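Local coordinates for complement factor MASP-3 (Homo sapiens, PDB 3DEM), which is a serine protease of the complement lectin pathway, whose CUB1-EGF-CUB2 region, the part in this structure, carries interaction sites for mannan-binding lectin and ficolins, at residues C54-V59 with R100-N105; D214-P219 with G266-W271; I230-K235 with T251-V256. All coordinates share one frame; numbering follows the deposited sequence.

How the interactions relate
Interaction 1 belongs to the first CUB domain, interactions 2 and 3 to the second. Interaction 1 lies on the opposite side of the chain's centre from the other two, with the EGF domain between the CUB domains in sequence. Interactions 1 and 2 each supply ligands to a calcium ion of their own domain; their centres are about 62 Å apart. Interaction 3 holds no metal. It joins two neighbouring strands of the second CUB domain, and in sequence it falls between the two segments of interaction 2. Interactions 2 and 3 have centres about 25 Å apart and nearest atoms about 8 Å apart, without touching. Interactions 1 and 3 are far apart, about 83 Å between centres.

Interaction 1 of 3, residues C54-V59 with R100-N105; sequences CEYDYV and RSDFSN. With CA (calcium ion), chain E.
Asp57 OD1 is held by the calcium ion at 2.5 Å and by the backbone N of Asp102 at 2.9 Å. The N-H points almost straight at OD1 (169°), on its syn side but somewhat out of the carboxylate plane. Asp57 binds the metal with both oxygens, and Asp102 adds OD1 at 2.2 Å. The two carboxylates stand nearly at right angles, 82° between planes. Asp57 OD1 and Asp102 OD1 are only 2.8 Å apart, a closeness the shared metal allows. Ser104 O, two waters and Glu49 complete the site, while Tyr21 OH bonds to Asp57 OD2. With its CG between the backbone N and the carbonyl carbon (chi1 61°), Asp102 sends OD1 to the metal and OD2 toward Tyr56 CB.

Nearby, Tyr58 and Arg100 form an antiparallel hydrogen-bonded pair where strands 58-62 and 94-101 run side by side. Tyr58 N donates to Arg100 O, and Arg100 N to Tyr58 O. The side chains lie on the same sheet face. Arg100 CB sits over one face of the Tyr58 ring, toward its CZ rim, as a CH-pi contact 3.7 Å from the centroid. The bend of the arginine chain at chi2 leaves CD 3.4 Å from Tyr58 CE2 and close to Tyr56 O. NH1 ends at Tyr56 O, in a weak bond of 2.8 Å, far from straight.

This is the calcium site of a CUB domain, built on loops at one end of the sandwich. The metal joins acidic groups that would probably repel each other without it. Calcium therefore probably helps fix these loops.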
ATOM      1  N   CYS A  54       2.002 -10.863 -31.877  1.00 39.57           N
ATOM      2  CA  CYS A  54       2.502  -9.494 -31.871  1.00 39.91           C
ATOM      3  C   CYS A  54       3.908  -9.414 -32.456  1.00 39.94           C
ATOM      4  O   CYS A  54       4.815  -8.833 -31.858  1.00 39.75           O
ATOM      5  CB  CYS A  54       2.449  -8.906 -30.458  1.00 40.08           C
ATOM      6  SG  CYS A  54       0.763  -8.793 -29.787  1.00 41.01           S
ATOM      7  N   GLU A  55       4.076  -9.999 -33.640  1.00 40.14           N
ATOM      8  CA  GLU A  55       5.398 -10.122 -34.239  1.00 40.34           C
ATOM      9  C   GLU A  55       5.858  -8.838 -34.924  1.00 40.37           C
ATOM     10  O   GLU A  55       7.054  -8.564 -34.988  1.00 40.29           O
ATOM     11  CB  GLU A  55       5.477 -11.327 -35.195  1.00 40.33           C
ATOM     12  CG  GLU A  55       4.481 -11.323 -36.355  1.00 40.37           C
ATOM     13  CD  GLU A  55       4.559 -12.594 -37.189  1.00 40.53           C
ATOM     14  OE1 GLU A  55       5.220 -13.554 -36.739  1.00 40.77           O
ATOM     15  OE2 GLU A  55       3.966 -12.640 -38.291  1.00 40.48           O
ATOM     16  N   TYR A  56       4.905  -8.050 -35.416  1.00 40.39           N
ATOM     17  CA  TYR A  56       5.225  -6.805 -36.110  1.00 40.46           C
ATOM     18  C   TYR A  56       5.453  -5.657 -35.130  1.00 40.54           C
ATOM     19  O   TYR A  56       6.587  -5.399 -34.723  1.00 40.72           O
ATOM     20  CB  TYR A  56       4.147  -6.461 -37.147  1.00 40.44           C
ATOM     21  CG  TYR A  56       3.985  -7.516 -38.227  1.00 40.46           C
ATOM     22  CD1 TYR A  56       2.814  -7.610 -38.975  1.00 40.55           C
ATOM     23  CD2 TYR A  56       5.002  -8.430 -38.489  1.00 40.56           C
ATOM     24  CE1 TYR A  56       2.669  -8.578 -39.963  1.00 40.31           C
ATOM     25  CE2 TYR A  56       4.864  -9.400 -39.469  1.00 40.38           C
ATOM     26  CZ  TYR A  56       3.697  -9.471 -40.201  1.00 40.40           C
ATOM     27  OH  TYR A  56       3.571 -10.443 -41.179  1.00 40.68           O
ATOM     28  N   ASP A  57       4.385  -4.965 -34.747  1.00 40.54           N
ATOM     29  CA  ASP A  57       4.490  -3.912 -33.742  1.00 40.51           C
ATOM     30  C   ASP A  57       4.082  -4.472 -32.384  1.00 40.56           C
ATOM     31  O   ASP A  57       3.163  -5.287 -32.293  1.00 40.51           O
ATOM     32  CB  ASP A  57       3.613  -2.715 -34.112  1.00 40.43           C
ATOM     33  CG  ASP A  57       4.039  -2.060 -35.412  1.00 40.34           C
ATOM     34  OD1 ASP A  57       5.046  -2.501 -36.004  1.00 40.06           O
ATOM     35  OD2 ASP A  57       3.367  -1.102 -35.847  1.00 40.04           O
ATOM     36  N   TYR A  58       4.762  -4.047 -31.326  1.00 40.47           N
ATOM     37  CA  TYR A  58       4.451  -4.578 -30.007  1.00 40.51           C
ATOM     38  C   TYR A  58       4.965  -3.761 -28.828  1.00 40.58           C
ATOM     39  O   TYR A  58       5.904  -2.968 -28.948  1.00 40.56           O
ATOM     40  CB  TYR A  58       4.952  -6.017 -29.880  1.00 40.56           C
ATOM     41  CG  TYR A  58       6.448  -6.175 -30.007  1.00 40.55           C
ATOM     42  CD1 TYR A  58       7.286  -5.927 -28.926  1.00 40.68           C
ATOM     43  CD2 TYR A  58       7.025  -6.589 -31.203  1.00 40.72           C
ATOM     44  CE1 TYR A  58       8.657  -6.078 -29.033  1.00 40.33           C
ATOM     45  CE2 TYR A  58       8.394  -6.749 -31.318  1.00 40.55           C
ATOM     46  CZ  TYR A  58       9.202  -6.491 -30.227  1.00 40.61           C
ATOM     47  OH  TYR A  58      10.562  -6.643 -30.333  1.00 40.88           O
ATOM     48  N   VAL A  59       4.307  -3.955 -27.691  1.00 40.45           N
ATOM     49  CA  VAL A  59       4.820  -3.511 -26.410  1.00 40.40           C
ATOM     50  C   VAL A  59       5.084  -4.764 -25.586  1.00 40.47           C
ATOM     51  O   VAL A  59       4.162  -5.507 -25.248  1.00 40.63           O
ATOM     52  CB  VAL A  59       3.835  -2.577 -25.667  1.00 40.52           C
ATOM     53  CG1 VAL A  59       4.323  -2.310 -24.251  1.00 40.28           C
ATOM     54  CG2 VAL A  59       3.652  -1.264 -26.429  1.00 39.95           C
ATOM     55  N   ARG A 100       8.310  -1.717 -29.977  1.00 40.52           N
ATOM     56  CA  ARG A 100       8.917  -1.902 -31.283  1.00 40.41           C
ATOM     57  C   ARG A 100       7.930  -1.610 -32.396  1.00 40.44           C
ATOM     58  O   ARG A 100       6.771  -2.016 -32.340  1.00 40.44           O
ATOM     59  CB  ARG A 100       9.455  -3.322 -31.454  1.00 40.43           C
ATOM     60  CG  ARG A 100      10.256  -3.494 -32.740  1.00 40.59           C
ATOM     61  CD  ARG A 100       9.678  -4.594 -33.611  1.00 40.68           C
ATOM     62  NE  ARG A 100      10.359  -4.692 -34.897  1.00 40.79           N
ATOM     63  CZ  ARG A 100      10.036  -5.568 -35.842  1.00 40.64           C
ATOM     64  NH1 ARG A 100       9.039  -6.418 -35.646  1.00 40.53           N
ATOM     65  NH2 ARG A 100      10.708  -5.593 -36.986  1.00 40.92           N
ATOM     66  N   SER A 101       8.419  -0.915 -33.414  1.00 40.43           N
ATOM     67  CA  SER A 101       7.645  -0.589 -34.590  1.00 40.40           C
ATOM     68  C   SER A 101       8.448  -1.086 -35.788  1.00 40.44           C
ATOM     69  O   SER A 101       9.611  -0.717 -35.949  1.00 40.29           O
ATOM     70  CB  SER A 101       7.452   0.927 -34.659  1.00 40.46           C
ATOM     71  OG  SER A 101       6.682   1.310 -35.781  1.00 40.72           O
ATOM     72  N   ASP A 102       7.867  -1.949 -36.612  1.00 40.41           N
ATOM     73  CA  ASP A 102       8.617  -2.452 -37.764  1.00 40.51           C
ATOM     74  C   ASP A 102       8.681  -1.425 -38.895  1.00 40.71           C
ATOM     75  O   ASP A 102       8.410  -0.242 -38.684  1.00 40.63           O
ATOM     76  CB  ASP A 102       8.098  -3.819 -38.242  1.00 40.37           C
ATOM     77  CG  ASP A 102       6.649  -3.788 -38.686  1.00 40.10           C
ATOM     78  OD1 ASP A 102       6.003  -2.724 -38.596  1.00 39.32           O
ATOM     79  OD2 ASP A 102       6.151  -4.846 -39.131  1.00 40.31           O
ATOM     80  N   PHE A 103       9.049  -1.876 -40.088  1.00 41.18           N
ATOM     81  CA  PHE A 103       9.246  -0.977 -41.223  1.00 41.61           C
ATOM     82  C   PHE A 103       7.929  -0.571 -41.875  1.00 41.74           C
ATOM     83  O   PHE A 103       7.875   0.394 -42.632  1.00 41.75           O
ATOM     84  CB  PHE A 103      10.164  -1.627 -42.269  1.00 41.80           C
ATOM     85  CG  PHE A 103      11.567  -1.877 -41.781  1.00 42.33           C
ATOM     86  CD1 PHE A 103      11.860  -2.990 -41.000  1.00 42.58           C
ATOM     87  CD2 PHE A 103      12.594  -1.001 -42.107  1.00 42.65           C
ATOM     88  CE1 PHE A 103      13.152  -3.221 -40.549  1.00 42.79           C
ATOM     89  CE2 PHE A 103      13.891  -1.225 -41.660  1.00 42.87           C
ATOM     90  CZ  PHE A 103      14.170  -2.336 -40.882  1.00 42.83           C
ATOM     91  N   SER A 104       6.869  -1.311 -41.576  1.00 42.04           N
ATOM     92  CA  SER A 104       5.595  -1.122 -42.258  1.00 42.27           C
ATOM     93  C   SER A 104       4.561  -0.397 -41.400  1.00 42.37           C
ATOM     94  O   SER A 104       3.805  -1.033 -40.663  1.00 42.22           O
ATOM     95  CB  SER A 104       5.035  -2.476 -42.706  1.00 42.26           C
ATOM     96  OG  SER A 104       3.887  -2.307 -43.521  1.00 42.35           O
ATOM     97  N   ASN A 105       4.524   0.931 -41.507  1.00 42.62           N
ATOM     98  CA  ASN A 105       3.493   1.719 -40.830  1.00 42.75           C
ATOM     99  C   ASN A 105       2.553   2.426 -41.816  1.00 42.84           C
ATOM    100  O   ASN A 105       2.383   3.648 -41.758  1.00 42.83           O
ATOM    101  CB  ASN A 105       4.116   2.725 -39.855  1.00 42.81           C
ATOM    102  CG  ASN A 105       3.240   2.974 -38.632  1.00 43.16           C
ATOM    103  OD1 ASN A 105       2.329   2.199 -38.336  1.00 43.83           O
ATOM    104  ND2 ASN A 105       3.522   4.052 -37.910  1.00 43.16           N
TER
HETATM  105 CA    CA E5001       4.177  -1.548 -38.196  1.00 43.00          CA
HETATM  106  O   HOH W   1       6.051   0.234 -38.001  1.00 35.66           O
HETATM  107  O   HOH W   2       2.457  -0.120 -38.554  1.00 41.22           O

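Interaction 2 of 3, residues D214-P219 with G266-W271; sequences DIEDHP and GENRGW. With CA (calcium ion), chain F.
Asp214 and Gly270 form a single antiparallel bridge, a hydrogen-bonded pair with CA atoms 4.8 Å apart. Asp214 N donates to Gly270 O at 2.7 Å. Gly270 N returns a bond to Asp214 O at 2.9 Å. The bridge ties two loops of the second CUB domain, a beta sandwich, beside its calcium site. One loop follows strand 205-209 and the other leads into strand 272-277. Gly270 has a positive phi (96°), a backbone shape that suits glycine.

Asp214 also makes a third bond. Its CG is anti to the backbone N (chi1 178°), which carries the carboxylate across to the other loop. There OD2 accepts the backbone N-H of Arg269 at 3.0 Å. The N-H is nearly straight, but it meets OD2 from above the carboxylate plane. The Arg269 side chain leads away from the contact, and its NE bonds to Pro184 O.

Asn268 reaches between Asp214 and Glu216. Its CB lies 3.3 Å from Asp214 O. Its amide plane is steeply turned to the Asp214 carboxylate, at 77°. Glu216 packs its CB against the Asn268 side chain, and its extended chain carries OE1 to the calcium ion. Two waters, Asp226, Asp263 and Ser265 also bind this metal. Tyr187 OH bonds to Glu216 N, so the backbone of this ligand residue is held as well.

On the inner side, Ile215 turns back toward Trp271. Strands 227-232 and 255-261 touch both side chains, with Phe260 meeting the indole edge-to-face. The apolar contact is one of methyl against indole: Ile215 CD1 lies 3.7 Å from Trp271 CD1.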
ATOM      1  N   ASP A 214       7.788 -36.447  23.006  1.00 40.33           N
ATOM      2  CA  ASP A 214       7.842 -36.061  21.599  1.00 40.34           C
ATOM      3  C   ASP A 214       8.911 -34.994  21.405  1.00 40.40           C
ATOM      4  O   ASP A 214       8.652 -33.797  21.553  1.00 40.34           O
ATOM      5  CB  ASP A 214       6.466 -35.568  21.136  1.00 40.24           C
ATOM      6  CG  ASP A 214       6.453 -35.096  19.690  1.00 40.43           C
ATOM      7  OD1 ASP A 214       7.405 -35.381  18.928  1.00 40.19           O
ATOM      8  OD2 ASP A 214       5.461 -34.435  19.314  1.00 40.76           O
ATOM      9  N   ILE A 215      10.121 -35.456  21.097  1.00 40.39           N
ATOM     10  CA  ILE A 215      11.255 -34.586  20.819  1.00 40.50           C
ATOM     11  C   ILE A 215      11.733 -34.881  19.406  1.00 40.56           C
ATOM     12  O   ILE A 215      11.965 -36.039  19.056  1.00 40.65           O
ATOM     13  CB  ILE A 215      12.403 -34.810  21.828  1.00 40.42           C
ATOM     14  CG1 ILE A 215      11.887 -34.639  23.262  1.00 40.53           C
ATOM     15  CG2 ILE A 215      13.555 -33.838  21.561  1.00 40.57           C
ATOM     16  CD1 ILE A 215      12.969 -34.684  24.326  1.00 40.44           C
ATOM     17  N   GLU A 216      11.844 -33.842  18.585  1.00 40.51           N
ATOM     18  CA  GLU A 216      12.269 -34.000  17.201  1.00 40.39           C
ATOM     19  C   GLU A 216      13.529 -34.859  17.113  1.00 40.45           C
ATOM     20  O   GLU A 216      14.487 -34.650  17.863  1.00 40.52           O
ATOM     21  CB  GLU A 216      12.534 -32.631  16.573  1.00 40.39           C
ATOM     22  CG  GLU A 216      12.622 -32.643  15.057  1.00 40.35           C
ATOM     23  CD  GLU A 216      13.072 -31.308  14.494  1.00 40.68           C
ATOM     24  OE1 GLU A 216      13.298 -30.374  15.291  1.00 40.50           O
ATOM     25  OE2 GLU A 216      13.207 -31.193  13.256  1.00 40.95           O
ATOM     26  N   ASP A 217      13.529 -35.825  16.201  1.00 40.29           N
ATOM     27  CA  ASP A 217      14.707 -36.656  15.993  1.00 40.33           C
ATOM     28  C   ASP A 217      15.002 -36.873  14.513  1.00 40.37           C
ATOM     29  O   ASP A 217      14.327 -36.321  13.646  1.00 40.30           O
ATOM     30  CB  ASP A 217      14.581 -37.995  16.734  1.00 40.32           C
ATOM     31  CG  ASP A 217      13.526 -38.916  16.130  1.00 40.97           C
ATOM     32  OD1 ASP A 217      12.804 -38.504  15.195  1.00 41.39           O
ATOM     33  OD2 ASP A 217      13.420 -40.073  16.590  1.00 41.48           O
ATOM     34  N   HIS A 218      16.027 -37.676  14.241  1.00 40.53           N
ATOM     35  CA  HIS A 218      16.436 -38.010  12.887  1.00 40.32           C
ATOM     36  C   HIS A 218      16.568 -39.522  12.822  1.00 40.41           C
ATOM     37  O   HIS A 218      17.010 -40.143  13.785  1.00 40.42           O
ATOM     38  CB  HIS A 218      17.776 -37.343  12.565  1.00 40.33           C
ATOM     39  CG  HIS A 218      18.154 -37.401  11.117  1.00 40.59           C
ATOM     40  ND1 HIS A 218      18.838 -38.464  10.568  1.00 40.70           N
ATOM     41  CD2 HIS A 218      17.948 -36.524  10.106  1.00 40.75           C
ATOM     42  CE1 HIS A 218      19.037 -38.240   9.281  1.00 40.73           C
ATOM     43  NE2 HIS A 218      18.506 -37.070   8.975  1.00 40.71           N
ATOM     44  N   PRO A 219      16.166 -40.126  11.694  1.00 40.51           N
ATOM     45  CA  PRO A 219      16.198 -41.583  11.579  1.00 40.59           C
ATOM     46  C   PRO A 219      17.602 -42.199  11.553  1.00 40.69           C
ATOM     47  O   PRO A 219      17.755 -43.374  11.882  1.00 40.79           O
ATOM     48  CB  PRO A 219      15.471 -41.850  10.253  1.00 40.53           C
ATOM     49  CG  PRO A 219      15.605 -40.596   9.476  1.00 40.60           C
ATOM     50  CD  PRO A 219      15.631 -39.480  10.482  1.00 40.46           C
ATOM     51  N   GLY A 266      10.337 -26.826  13.993  1.00 40.50           N
ATOM     52  CA  GLY A 266       9.500 -27.929  14.479  1.00 40.50           C
ATOM     53  C   GLY A 266       8.397 -27.550  15.456  1.00 40.67           C
ATOM     54  O   GLY A 266       8.405 -26.455  16.024  1.00 40.74           O
ATOM     55  N   GLU A 267       7.441 -28.457  15.655  1.00 40.63           N
ATOM     56  CA  GLU A 267       6.307 -28.202  16.553  1.00 40.64           C
ATOM     57  C   GLU A 267       6.069 -29.337  17.555  1.00 40.58           C
ATOM     58  O   GLU A 267       4.955 -29.520  18.045  1.00 40.62           O
ATOM     59  CB  GLU A 267       5.023 -27.946  15.753  1.00 40.60           C
ATOM     60  CG  GLU A 267       5.136 -26.853  14.692  1.00 40.88           C
ATOM     61  CD  GLU A 267       5.359 -25.467  15.288  1.00 41.27           C
ATOM     62  OE1 GLU A 267       5.010 -25.251  16.472  1.00 41.17           O
ATOM     63  OE2 GLU A 267       5.881 -24.591  14.563  1.00 41.19           O
ATOM     64  N   ASN A 268       7.114 -30.090  17.864  1.00 40.39           N
ATOM     65  CA  ASN A 268       6.994 -31.225  18.782  1.00 40.42           C
ATOM     66  C   ASN A 268       6.481 -30.868  20.190  1.00 40.38           C
ATOM     67  O   ASN A 268       6.720 -29.769  20.693  1.00 40.30           O
ATOM     68  CB  ASN A 268       8.314 -32.000  18.830  1.00 40.31           C
ATOM     69  CG  ASN A 268       8.805 -32.377  17.441  1.00 40.45           C
ATOM     70  OD1 ASN A 268       8.568 -33.493  16.966  1.00 40.68           O
ATOM     71  ND2 ASN A 268       9.449 -31.436  16.767  1.00 39.48           N
ATOM     72  N   ARG A 269       5.769 -31.802  20.813  1.00 40.30           N
ATOM     73  CA  ARG A 269       5.032 -31.516  22.051  1.00 40.33           C
ATOM     74  C   ARG A 269       5.860 -31.563  23.348  1.00 40.44           C
ATOM     75  O   ARG A 269       5.445 -31.027  24.380  1.00 40.55           O
ATOM     76  CB  ARG A 269       3.801 -32.421  22.152  1.00 40.26           C
ATOM     77  CG  ARG A 269       2.863 -32.274  20.954  1.00 40.27           C
ATOM     78  CD  ARG A 269       1.633 -33.140  21.086  1.00 40.44           C
ATOM     79  NE  ARG A 269       0.670 -32.568  22.028  1.00 41.12           N
ATOM     80  CZ  ARG A 269      -0.573 -33.016  22.196  1.00 41.16           C
ATOM     81  NH1 ARG A 269      -1.016 -34.051  21.490  1.00 40.57           N
ATOM     82  NH2 ARG A 269      -1.378 -32.424  23.073  1.00 41.28           N
ATOM     83  N   GLY A 270       7.025 -32.198  23.296  1.00 40.41           N
ATOM     84  CA  GLY A 270       7.930 -32.192  24.433  1.00 40.42           C
ATOM     85  C   GLY A 270       7.840 -33.402  25.345  1.00 40.65           C
ATOM     86  O   GLY A 270       7.665 -34.537  24.889  1.00 40.91           O
ATOM     87  N   TRP A 271       7.946 -33.153  26.648  1.00 40.59           N
ATOM     88  CA  TRP A 271       8.171 -34.222  27.612  1.00 40.56           C
ATOM     89  C   TRP A 271       7.800 -33.805  29.026  1.00 40.39           C
ATOM     90  O   TRP A 271       7.713 -32.618  29.349  1.00 40.22           O
ATOM     91  CB  TRP A 271       9.644 -34.648  27.590  1.00 40.43           C
ATOM     92  CG  TRP A 271      10.599 -33.496  27.800  1.00 40.57           C
ATOM     93  CD1 TRP A 271      11.169 -32.717  26.831  1.00 40.49           C
ATOM     94  CD2 TRP A 271      11.087 -32.996  29.054  1.00 40.58           C
ATOM     95  NE1 TRP A 271      11.984 -31.761  27.406  1.00 40.83           N
ATOM     96  CE2 TRP A 271      11.950 -31.910  28.768  1.00 40.60           C
ATOM     97  CE3 TRP A 271      10.871 -33.351  30.391  1.00 40.77           C
ATOM     98  CZ2 TRP A 271      12.595 -31.182  29.770  1.00 40.22           C
ATOM     99  CZ3 TRP A 271      11.521 -32.631  31.386  1.00 40.66           C
ATOM    100  CH2 TRP A 271      12.371 -31.556  31.070  1.00 40.54           C
TER
HETATM  101 CA    CA F8001      13.130 -28.709  16.799  1.00 32.61          CA
HETATM  102  O   HOH W   3      12.698 -26.831  18.220  1.00 30.11           O
HETATM  103  O   HOH W   4      10.861 -29.308  17.288  1.00 31.50           O

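Interaction 3 of 3, residues I230-K235 with T251-V256; sequences IKVGPK and TQSHSV
This is an apolar contact between neighbouring antiparallel strands, at one end of a sheet in the second CUB domain. Strand 227-232 finishes here, and strand 255-261 begins. Val232 and Val256 are the closest backbone pair, with CA atoms 5.1 Å apart. No hydrogen bond joins the two segments; the strands are bonded through Lys231 and Leu257, one residue past Val256.

Two methyl contacts carry the interaction. In the first, Ile230 CG2 meets Val256 CG1 at 3.6 Å, the two side chains crossing at a slant. A chi1 of 175° turns Val256 CG1 toward Ile230. Strand 205-209, from the other sheet of the sandwich, touches both residues, through Leu207 on Ile230 and Val205 on Val256. The pair thus faces the inside of the domain.

In the second, Val232 CG2 reaches over to the loop before strand 255-261. It lies 3.6 Å from Ser253 CB and 3.9 Å from Thr251 CB. The serine and threonine meet the valine through carbon, while their hydroxyls bond elsewhere. Thr251 OG1 accepts the N-H of Ser253 at 3.3 Å, which makes an ST turn, and it also bonds to Val205 O. Ser253 OG donates to Ser255 O at 2.8 Å, in the carbonyl plane and on a lone pair.

After Val232 the chain reverses through a type II' beta turn. Val232 N donates to Lys235 O, and Lys235 N to Val232 O. Gly233 takes the positive phi (61°). Thr251 OG1 and Ser253 OG thus make their bonds away from Val232. Between the segments, contact rests on aliphatic carbon, so it is probably held by van der Waals contact and exclusion of water, without directional bonds.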
ATOM      1  N   ILE A 230      21.195 -35.264  30.682  1.00 40.28           N
ATOM      2  CA  ILE A 230      21.034 -35.292  32.123  1.00 40.30           C
ATOM      3  C   ILE A 230      22.385 -35.520  32.776  1.00 40.31           C
ATOM      4  O   ILE A 230      22.979 -36.588  32.630  1.00 40.14           O
ATOM      5  CB  ILE A 230      20.066 -36.399  32.559  1.00 40.30           C
ATOM      6  CG1 ILE A 230      18.690 -36.194  31.905  1.00 40.22           C
ATOM      7  CG2 ILE A 230      19.973 -36.446  34.079  1.00 40.14           C
ATOM      8  CD1 ILE A 230      17.689 -37.293  32.211  1.00 40.40           C
ATOM      9  N   LYS A 231      22.876 -34.509  33.486  1.00 40.15           N
ATOM     10  CA  LYS A 231      24.143 -34.643  34.184  1.00 40.22           C
ATOM     11  C   LYS A 231      23.950 -35.054  35.641  1.00 40.21           C
ATOM     12  O   LYS A 231      23.293 -34.359  36.417  1.00 40.03           O
ATOM     13  CB  LYS A 231      24.980 -33.361  34.098  1.00 40.09           C
ATOM     14  CG  LYS A 231      26.321 -33.489  34.801  1.00 40.17           C
ATOM     15  CD  LYS A 231      27.281 -32.366  34.449  1.00 40.13           C
ATOM     16  CE  LYS A 231      28.643 -32.618  35.066  1.00 39.72           C
ATOM     17  NZ  LYS A 231      29.570 -31.472  34.897  1.00 39.59           N
ATOM     18  N   VAL A 232      24.522 -36.197  35.991  1.00 40.15           N
ATOM     19  CA  VAL A 232      24.531 -36.666  37.369  1.00 40.46           C
ATOM     20  C   VAL A 232      25.960 -37.071  37.706  1.00 40.28           C
ATOM     21  O   VAL A 232      26.575 -37.855  36.986  1.00 40.36           O
ATOM     22  CB  VAL A 232      23.523 -37.825  37.595  1.00 40.53           C
ATOM     23  CG1 VAL A 232      23.332 -38.635  36.323  1.00 40.82           C
ATOM     24  CG2 VAL A 232      23.955 -38.716  38.755  1.00 40.60           C
ATOM     25  N   GLY A 233      26.498 -36.501  38.778  1.00 40.27           N
ATOM     26  CA  GLY A 233      27.914 -36.668  39.092  1.00 40.32           C
ATOM     27  C   GLY A 233      28.729 -36.090  37.954  1.00 40.29           C
ATOM     28  O   GLY A 233      28.316 -35.111  37.334  1.00 40.26           O
ATOM     29  N   PRO A 234      29.882 -36.703  37.655  1.00 40.26           N
ATOM     30  CA  PRO A 234      30.726 -36.253  36.555  1.00 40.33           C
ATOM     31  C   PRO A 234      30.339 -36.886  35.218  1.00 40.40           C
ATOM     32  O   PRO A 234      31.194 -37.098  34.361  1.00 40.60           O
ATOM     33  CB  PRO A 234      32.116 -36.734  36.979  1.00 40.25           C
ATOM     34  CG  PRO A 234      31.856 -37.976  37.770  1.00 40.18           C
ATOM     35  CD  PRO A 234      30.461 -37.864  38.355  1.00 40.33           C
ATOM     36  N   LYS A 235      29.058 -37.179  35.038  1.00 40.42           N
ATOM     37  CA  LYS A 235      28.623 -37.962  33.889  1.00 40.57           C
ATOM     38  C   LYS A 235      27.354 -37.407  33.256  1.00 40.48           C
ATOM     39  O   LYS A 235      26.417 -37.017  33.951  1.00 40.49           O
ATOM     40  CB  LYS A 235      28.405 -39.421  34.306  1.00 40.75           C
ATOM     41  CG  LYS A 235      28.217 -40.398  33.157  1.00 41.12           C
ATOM     42  CD  LYS A 235      27.682 -41.729  33.682  1.00 41.92           C
ATOM     43  CE  LYS A 235      27.343 -42.707  32.555  1.00 41.82           C
ATOM     44  NZ  LYS A 235      26.678 -43.945  33.088  1.00 41.82           N
ATOM     45  N   THR A 251      19.447 -42.594  39.905  1.00 40.78           N
ATOM     46  CA  THR A 251      20.743 -42.008  40.223  1.00 40.87           C
ATOM     47  C   THR A 251      21.139 -42.375  41.647  1.00 41.06           C
ATOM     48  O   THR A 251      20.323 -42.884  42.426  1.00 41.35           O
ATOM     49  CB  THR A 251      20.750 -40.464  40.050  1.00 41.09           C
ATOM     50  OG1 THR A 251      20.113 -39.839  41.172  1.00 41.18           O
ATOM     51  CG2 THR A 251      20.030 -40.053  38.767  1.00 40.21           C
ATOM     52  N   GLN A 252      22.404 -42.148  41.975  1.00 41.12           N
ATOM     53  CA  GLN A 252      22.889 -42.337  43.330  1.00 40.95           C
ATOM     54  C   GLN A 252      23.246 -40.953  43.848  1.00 40.88           C
ATOM     55  O   GLN A 252      24.151 -40.789  44.661  1.00 41.02           O
ATOM     56  CB  GLN A 252      24.111 -43.254  43.339  1.00 41.14           C
ATOM     57  CG  GLN A 252      23.890 -44.583  42.619  1.00 41.29           C
ATOM     58  CD  GLN A 252      22.834 -45.450  43.293  1.00 41.57           C
ATOM     59  OE1 GLN A 252      21.753 -45.678  42.735  1.00 41.75           O
ATOM     60  NE2 GLN A 252      23.137 -45.925  44.501  1.00 40.52           N
ATOM     61  N   SER A 253      22.510 -39.959  43.365  1.00 40.82           N
ATOM     62  CA  SER A 253      22.876 -38.569  43.569  1.00 40.82           C
ATOM     63  C   SER A 253      21.729 -37.753  44.141  1.00 40.61           C
ATOM     64  O   SER A 253      20.567 -37.988  43.817  1.00 40.38           O
ATOM     65  CB  SER A 253      23.325 -37.961  42.240  1.00 40.88           C
ATOM     66  OG  SER A 253      23.846 -36.655  42.423  1.00 41.79           O
ATOM     67  N   HIS A 254      22.067 -36.789  44.995  1.00 40.41           N
ATOM     68  CA  HIS A 254      21.065 -35.900  45.558  1.00 40.53           C
ATOM     69  C   HIS A 254      20.862 -34.689  44.658  1.00 40.50           C
ATOM     70  O   HIS A 254      19.989 -33.863  44.910  1.00 40.64           O
ATOM     71  CB  HIS A 254      21.472 -35.446  46.952  1.00 40.43           C
ATOM     72  CG  HIS A 254      22.786 -34.739  46.988  1.00 40.67           C
ATOM     73  ND1 HIS A 254      22.924 -33.408  46.659  1.00 40.66           N
ATOM     74  CD2 HIS A 254      24.024 -35.179  47.311  1.00 40.91           C
ATOM     75  CE1 HIS A 254      24.192 -33.058  46.777  1.00 40.79           C
ATOM     76  NE2 HIS A 254      24.880 -34.113  47.173  1.00 41.13           N
ATOM     77  N   SER A 255      21.673 -34.585  43.612  1.00 40.38           N
ATOM     78  CA  SER A 255      21.552 -33.477  42.678  1.00 40.68           C
ATOM     79  C   SER A 255      21.639 -33.922  41.223  1.00 40.58           C
ATOM     80  O   SER A 255      22.456 -34.772  40.866  1.00 40.68           O
ATOM     81  CB  SER A 255      22.624 -32.429  42.953  1.00 40.76           C
ATOM     82  OG  SER A 255      23.905 -32.978  42.725  1.00 41.34           O
ATOM     83  N   VAL A 256      20.798 -33.324  40.390  1.00 40.39           N
ATOM     84  CA  VAL A 256      20.687 -33.699  38.990  1.00 40.41           C
ATOM     85  C   VAL A 256      20.474 -32.456  38.139  1.00 40.50           C
ATOM     86  O   VAL A 256      19.738 -31.541  38.529  1.00 40.63           O
ATOM     87  CB  VAL A 256      19.497 -34.670  38.763  1.00 40.48           C
ATOM     88  CG1 VAL A 256      19.316 -34.956  37.285  1.00 40.16           C
ATOM     89  CG2 VAL A 256      19.695 -35.967  39.556  1.00 40.11           C
TER